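Diaminobutyrate-pyruvate transaminase and L-2,4-diaminobutyrate decarboxylase (PDB 2QMA) probably uses pyridoxal 5'-phosphate to decarboxylate L-2,4-diaminobutyrate through its C-terminal decarboxylase domain, the part present in this structure. Local coordinates at residues S170-D184 and A335-L347. Numbering follows the deposited sequence. Where two conformers were deposited one is given.
Sequences SNQMGLMLARDWIAD and ALLVNDKSNFKFL
The F346 ring lies against helix 167-187: the backbone of D180 and W181 covers one face, with D180 CB making a CH-pi contact 4.2 Å from the F346 ring centroid, 27° off the normal. This is helix-on-sheet packing in the PLP-binding domain, consistent with a fold-type I decarboxylase. The aliphatic K345 CG sits over the centre of the opposite face of F346, and D184 CG stands at the edge in the ring plane. The D180 carboxylate is turned nearly perpendicular to the F346 ring. The F344 ring takes V338 CG2 on one face and is met obliquely by L177 CD1. Segment 170-184 of the helix runs at 28° to strand residues 335-338 of the seven-stranded mixed sheet, and the 3-10 segment 341-347, two loop residues beyond the strand, packs on the same helix. L177 is placed between the two elements: with CG anti to the carbonyl carbon (chi1 -68°), its CD1 reaches V338 CG1 (4.0 Å), while its CD2 packs on L347 CG at 3.8 Å. Nearer the helix start, M173 CE touches L336 CD2, and L336 CD1 lies 3.4 Å from S170 O. S170 OG is hydrogen-bonded to T164, and its side chain is about 10 Å from that of K325, the predicted attachment site of pyridoxal phosphate, which is not bound to it in this structure. R179 grips D180 side-on, NE and NH2 both donating to OD1, which lies close to the guanidinium plane, and reaches backbone oxygens of W221 and S220 in the second subunit. At the far end, the long salt bridge from D184 OD2 to K345 NZ (3.9 Å) is supplemented by a water that donates to D184 OD1 and accepts from K345 NZ, 3.0 Å from each.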
loop_
_atom_site.group_PDB
_atom_site.type_symbol
_atom_site.label_atom_id
_atom_site.label_comp_id
_atom_site.label_asym_id
_atom_site.label_seq_id
_atom_site.Cartn_x
_atom_site.Cartn_y
_atom_site.Cartn_z
ATOM N N SER A 170 0.121 9.798 -2.322
ATOM C CA SER A 170 -0.101 11.076 -1.674
ATOM C C SER A 170 -0.202 12.192 -2.713
ATOM O O SER A 170 -1.137 12.987 -2.642
ATOM C CB SER A 170 0.958 11.393 -0.617
ATOM O OG SER A 170 0.882 10.463 0.478
ATOM N N ASN A 171 0.729 12.231 -3.673
ATOM C CA ASN A 171 0.629 13.189 -4.793
ATOM C C ASN A 171 -0.693 13.150 -5.539
ATOM O O ASN A 171 -1.320 14.170 -5.736
ATOM C CB ASN A 171 1.792 13.044 -5.769
ATOM C CG ASN A 171 3.051 13.681 -5.256
ATOM O OD1 ASN A 171 3.049 14.409 -4.248
ATOM N ND2 ASN A 171 4.159 13.430 -5.956
ATOM N N GLN A 172 -1.127 11.941 -5.888
ATOM C CA GLN A 172 -2.339 11.736 -6.628
ATOM C C GLN A 172 -3.526 12.231 -5.785
ATOM O O GLN A 172 -4.386 12.922 -6.293
ATOM C CB GLN A 172 -2.438 10.243 -7.019
ATOM C CG GLN A 172 -3.854 9.711 -7.297
ATOM C CD GLN A 172 -3.847 8.209 -7.393
ATOM O OE1 GLN A 172 -2.829 7.565 -7.099
ATOM N NE2 GLN A 172 -4.991 7.625 -7.783
HETATM N N MSE A 173 -3.513 11.941 -4.492
HETATM C CA MSE A 173 -4.626 12.341 -3.648
HETATM C C MSE A 173 -4.668 13.853 -3.438
HETATM O O MSE A 173 -5.716 14.434 -3.541
HETATM C CB MSE A 173 -4.588 11.607 -2.328
HETATM C CG MSE A 173 -5.249 10.260 -2.427
HETATM SE SE MSE A 173 -5.142 9.375 -0.775
HETATM C CE MSE A 173 -5.331 10.866 0.491
ATOM N N GLY A 174 -3.515 14.479 -3.177
ATOM C CA GLY A 174 -3.449 15.946 -3.015
ATOM C C GLY A 174 -4.012 16.630 -4.263
ATOM O O GLY A 174 -4.838 17.544 -4.168
ATOM N N LEU A 175 -3.586 16.184 -5.435
ATOM C CA LEU A 175 -4.031 16.802 -6.678
ATOM C C LEU A 175 -5.465 16.452 -7.056
ATOM O O LEU A 175 -6.157 17.272 -7.669
ATOM C CB LEU A 175 -3.071 16.460 -7.822
ATOM C CG LEU A 175 -1.666 17.065 -7.652
ATOM C CD1 LEU A 175 -0.703 16.443 -8.657
ATOM C CD2 LEU A 175 -1.650 18.572 -7.807
HETATM N N MSE A 176 -5.911 15.244 -6.731
HETATM C CA MSE A 176 -7.340 14.926 -6.890
HETATM C C MSE A 176 -8.200 15.811 -5.979
HETATM O O MSE A 176 -9.256 16.283 -6.389
HETATM C CB MSE A 176 -7.663 13.473 -6.538
HETATM C CG MSE A 176 -9.054 13.095 -7.036
HETATM SE SE MSE A 176 -9.385 11.280 -6.493
HETATM C CE MSE A 176 -7.879 10.614 -7.467
ATOM N N LEU A 177 -7.772 16.031 -4.736
ATOM C CA LEU A 177 -8.537 16.969 -3.862
ATOM C C LEU A 177 -8.603 18.335 -4.528
ATOM O O LEU A 177 -9.656 18.964 -4.561
ATOM C CB LEU A 177 -7.976 17.086 -2.438
ATOM C CG LEU A 177 -8.145 15.793 -1.625
ATOM C CD1 LEU A 177 -7.350 15.948 -0.317
ATOM C CD2 LEU A 177 -9.615 15.471 -1.391
ATOM N N ALA A 178 -7.484 18.762 -5.102
ATOM C CA ALA A 178 -7.433 20.081 -5.781
ATOM C C ALA A 178 -8.413 20.132 -6.951
ATOM O O ALA A 178 -9.069 21.127 -7.141
ATOM C CB ALA A 178 -6.017 20.386 -6.247
ATOM N N ARG A 179 -8.456 19.047 -7.713
ATOM C CA ARG A 179 -9.328 18.907 -8.869
ATOM C C ARG A 179 -10.796 19.099 -8.432
ATOM O O ARG A 179 -11.490 19.934 -8.990
ATOM C CB ARG A 179 -9.091 17.542 -9.562
ATOM C CG ARG A 179 -10.074 17.295 -10.727
ATOM C CD ARG A 179 -10.175 15.758 -11.015
ATOM N NE ARG A 179 -10.908 15.021 -9.966
ATOM C CZ ARG A 179 -11.161 13.709 -9.978
ATOM N NH1 ARG A 179 -10.763 12.942 -11.016
ATOM N NH2 ARG A 179 -11.856 13.142 -8.976
ATOM N N ASP A 180 -11.236 18.394 -7.394
ATOM C CA ASP A 180 -12.623 18.484 -6.931
ATOM C C ASP A 180 -12.855 19.866 -6.287
ATOM O O ASP A 180 -13.955 20.451 -6.390
ATOM C CB ASP A 180 -12.893 17.367 -5.925
ATOM C CG ASP A 180 -13.007 15.991 -6.572
ATOM O OD1 ASP A 180 -12.489 15.747 -7.700
ATOM O OD2 ASP A 180 -13.585 15.129 -5.927
ATOM N N TRP A 181 -11.826 20.393 -5.626
ATOM C CA TRP A 181 -11.930 21.682 -4.908
ATOM C C TRP A 181 -12.253 22.801 -5.926
ATOM O O TRP A 181 -13.140 23.653 -5.693
ATOM C CB TRP A 181 -10.618 21.931 -4.126
ATOM C CG TRP A 181 -10.391 23.299 -3.547
ATOM C CD1 TRP A 181 -10.777 23.765 -2.336
ATOM C CD2 TRP A 181 -9.676 24.346 -4.181
ATOM N NE1 TRP A 181 -10.347 25.065 -2.169
ATOM C CE2 TRP A 181 -9.660 25.442 -3.295
ATOM C CE3 TRP A 181 -9.023 24.452 -5.419
ATOM C CZ2 TRP A 181 -9.003 26.649 -3.602
ATOM C CZ3 TRP A 181 -8.386 25.653 -5.732
ATOM C CH2 TRP A 181 -8.406 26.745 -4.826
ATOM N N ILE A 182 -11.556 22.784 -7.062
ATOM C CA ILE A 182 -11.702 23.898 -7.990
ATOM C C ILE A 182 -13.069 23.819 -8.684
ATOM O O ILE A 182 -13.669 24.876 -8.880
ATOM C CB ILE A 182 -10.594 23.964 -9.069
ATOM C CG1 ILE A 182 -10.620 25.346 -9.787
ATOM C CG2 ILE A 182 -10.719 22.844 -10.096
ATOM C CD1 ILE A 182 -10.396 26.556 -8.866
ATOM N N ALA A 183 -13.529 22.603 -9.066
ATOM C CA ALA A 183 -14.889 22.475 -9.645
ATOM C C ALA A 183 -15.949 22.914 -8.647
ATOM O O ALA A 183 -16.987 23.528 -9.021
ATOM C CB ALA A 183 -15.195 21.045 -10.167
ATOM N N ASP A 184 -15.728 22.609 -7.370
ATOM C CA ASP A 184 -16.699 23.039 -6.339
ATOM C C ASP A 184 -16.679 24.569 -6.222
ATOM O O ASP A 184 -17.719 25.232 -6.123
ATOM C CB ASP A 184 -16.351 22.426 -4.985
ATOM C CG ASP A 184 -17.306 22.879 -3.888
ATOM O OD1 ASP A 184 -18.502 22.676 -4.077
ATOM O OD2 ASP A 184 -16.858 23.479 -2.894
ATOM N N ALA A 335 2.221 9.833 4.194
ATOM C CA ALA A 335 0.917 10.444 4.599
ATOM C C ALA A 335 0.669 11.632 3.710
ATOM O O ALA A 335 1.590 12.165 3.104
ATOM C CB ALA A 335 0.960 10.913 6.021
ATOM N N LEU A 336 -0.573 12.049 3.690
ATOM C CA LEU A 336 -0.955 13.276 3.071
ATOM C C LEU A 336 -1.576 14.140 4.133
ATOM O O LEU A 336 -2.570 13.742 4.764
ATOM C CB LEU A 336 -1.985 13.007 2.002
ATOM C CG LEU A 336 -2.381 14.332 1.294
ATOM C CD1 LEU A 336 -1.305 14.722 0.226
ATOM C CD2 LEU A 336 -3.766 14.215 0.736
ATOM N N LEU A 337 -1.025 15.345 4.304
ATOM C CA LEU A 337 -1.578 16.299 5.269
ATOM C C LEU A 337 -2.333 17.377 4.517
ATOM O O LEU A 337 -1.963 17.762 3.373
ATOM C CB LEU A 337 -0.467 16.951 6.105
ATOM C CG LEU A 337 0.550 15.971 6.731
ATOM C CD1 LEU A 337 1.605 16.798 7.466
ATOM C CD2 LEU A 337 -0.150 14.967 7.701
ATOM N N VAL A 338 -3.393 17.854 5.142
ATOM C CA VAL A 338 -4.128 18.980 4.607
ATOM C C VAL A 338 -4.317 20.073 5.663
ATOM O O VAL A 338 -4.479 19.780 6.860
ATOM C CB VAL A 338 -5.546 18.596 3.956
ATOM C CG1 VAL A 338 -5.363 17.589 2.745
ATOM C CG2 VAL A 338 -6.559 18.136 5.002
ATOM N N ASN A 339 -4.259 21.320 5.216
ATOM C CA ASN A 339 -4.428 22.431 6.116
ATOM C C ASN A 339 -5.872 22.604 6.576
ATOM O O ASN A 339 -6.126 23.112 7.678
ATOM C CB ASN A 339 -3.889 23.744 5.501
ATOM C CG ASN A 339 -2.747 24.346 6.326
ATOM O OD1 ASN A 339 -2.803 24.361 7.572
ATOM N ND2 ASN A 339 -1.709 24.870 5.637
ATOM N N ASP A 340 -6.815 22.138 5.763
ATOM C CA ASP A 340 -8.261 22.284 6.150
ATOM C C ASP A 340 -8.958 20.955 5.913
ATOM O O ASP A 340 -9.236 20.586 4.773
ATOM C CB ASP A 340 -8.908 23.387 5.299
ATOM C CG ASP A 340 -10.314 23.717 5.738
ATOM O OD1 ASP A 340 -10.960 22.870 6.413
ATOM O OD2 ASP A 340 -10.786 24.823 5.402
ATOM N N LYS A 341 -9.177 20.212 6.976
ATOM C CA LYS A 341 -9.814 18.890 6.871
ATOM C C LYS A 341 -11.187 18.880 6.172
ATOM O O LYS A 341 -11.640 17.812 5.704
ATOM C CB LYS A 341 -9.911 18.236 8.250
ATOM C CG LYS A 341 -10.903 18.920 9.174
ATOM C CD LYS A 341 -10.712 18.286 10.521
ATOM C CE LYS A 341 -11.298 19.129 11.609
ATOM N NZ LYS A 341 -10.871 18.540 12.925
ATOM N N SER A 342 -11.821 20.049 6.050
ATOM C CA SER A 342 -13.082 20.120 5.318
ATOM C C SER A 342 -12.879 19.684 3.848
ATOM O O SER A 342 -13.814 19.182 3.207
ATOM C CB SER A 342 -13.755 21.495 5.458
ATOM O OG SER A 342 -13.225 22.371 4.502
ATOM N N ASN A 343 -11.652 19.838 3.337
ATOM C CA ASN A 343 -11.340 19.398 2.009
ATOM C C ASN A 343 -11.428 17.865 1.797
ATOM O O ASN A 343 -11.601 17.413 0.669
ATOM C CB ASN A 343 -9.977 19.962 1.528
ATOM C CG ASN A 343 -10.006 21.474 1.259
ATOM O OD1 ASN A 343 -9.040 22.207 1.559
ATOM N ND2 ASN A 343 -11.075 21.932 0.680
ATOM N N PHE A 344 -11.303 17.089 2.870
ATOM C CA PHE A 344 -11.504 15.633 2.820
ATOM C C PHE A 344 -12.963 15.249 2.460
ATOM O O PHE A 344 -13.201 14.109 2.081
ATOM C CB PHE A 344 -11.073 14.946 4.150
ATOM C CG PHE A 344 -9.587 14.786 4.309
ATOM C CD1 PHE A 344 -8.804 14.398 3.227
ATOM C CD2 PHE A 344 -8.969 14.956 5.551
ATOM C CE1 PHE A 344 -7.437 14.216 3.349
ATOM C CE2 PHE A 344 -7.590 14.778 5.688
ATOM C CZ PHE A 344 -6.815 14.412 4.597
ATOM N N LYS A 345 -13.901 16.199 2.565
ATOM C CA LYS A 345 -15.322 15.989 2.250
ATOM C C LYS A 345 -15.507 15.483 0.824
ATOM O O LYS A 345 -16.458 14.768 0.563
ATOM C CB LYS A 345 -16.163 17.266 2.468
ATOM C CG LYS A 345 -16.064 18.279 1.323
ATOM C CD LYS A 345 -16.558 19.656 1.677
ATOM C CE LYS A 345 -16.147 20.662 0.590
ATOM N NZ LYS A 345 -16.945 21.925 0.657
ATOM N N PHE A 346 -14.596 15.870 -0.079
ATOM C CA PHE A 346 -14.617 15.401 -1.478
ATOM C C PHE A 346 -14.402 13.893 -1.643
ATOM O O PHE A 346 -14.858 13.315 -2.630
ATOM C CB PHE A 346 -13.627 16.208 -2.345
ATOM C CG PHE A 346 -13.911 17.699 -2.358
ATOM C CD1 PHE A 346 -15.161 18.183 -2.756
ATOM C CD2 PHE A 346 -12.929 18.607 -1.965
ATOM C CE1 PHE A 346 -15.443 19.562 -2.780
ATOM C CE2 PHE A 346 -13.180 19.974 -1.985
ATOM C CZ PHE A 346 -14.443 20.463 -2.393
ATOM N N LEU A 347 -13.748 13.274 -0.662
ATOM C CA LEU A 347 -13.397 11.844 -0.676
ATOM C C LEU A 347 -14.481 10.939 -0.152
ATOM O O LEU A 347 -14.353 9.715 -0.211
ATOM C CB LEU A 347 -12.173 11.594 0.211
ATOM C CG LEU A 347 -10.799 12.056 -0.220
ATOM C CD1 LEU A 347 -9.927 12.150 1.018
ATOM C CD2 LEU A 347 -10.166 11.124 -1.247
HETATM O O HOH W 1 -19.242 22.692 -1.168
#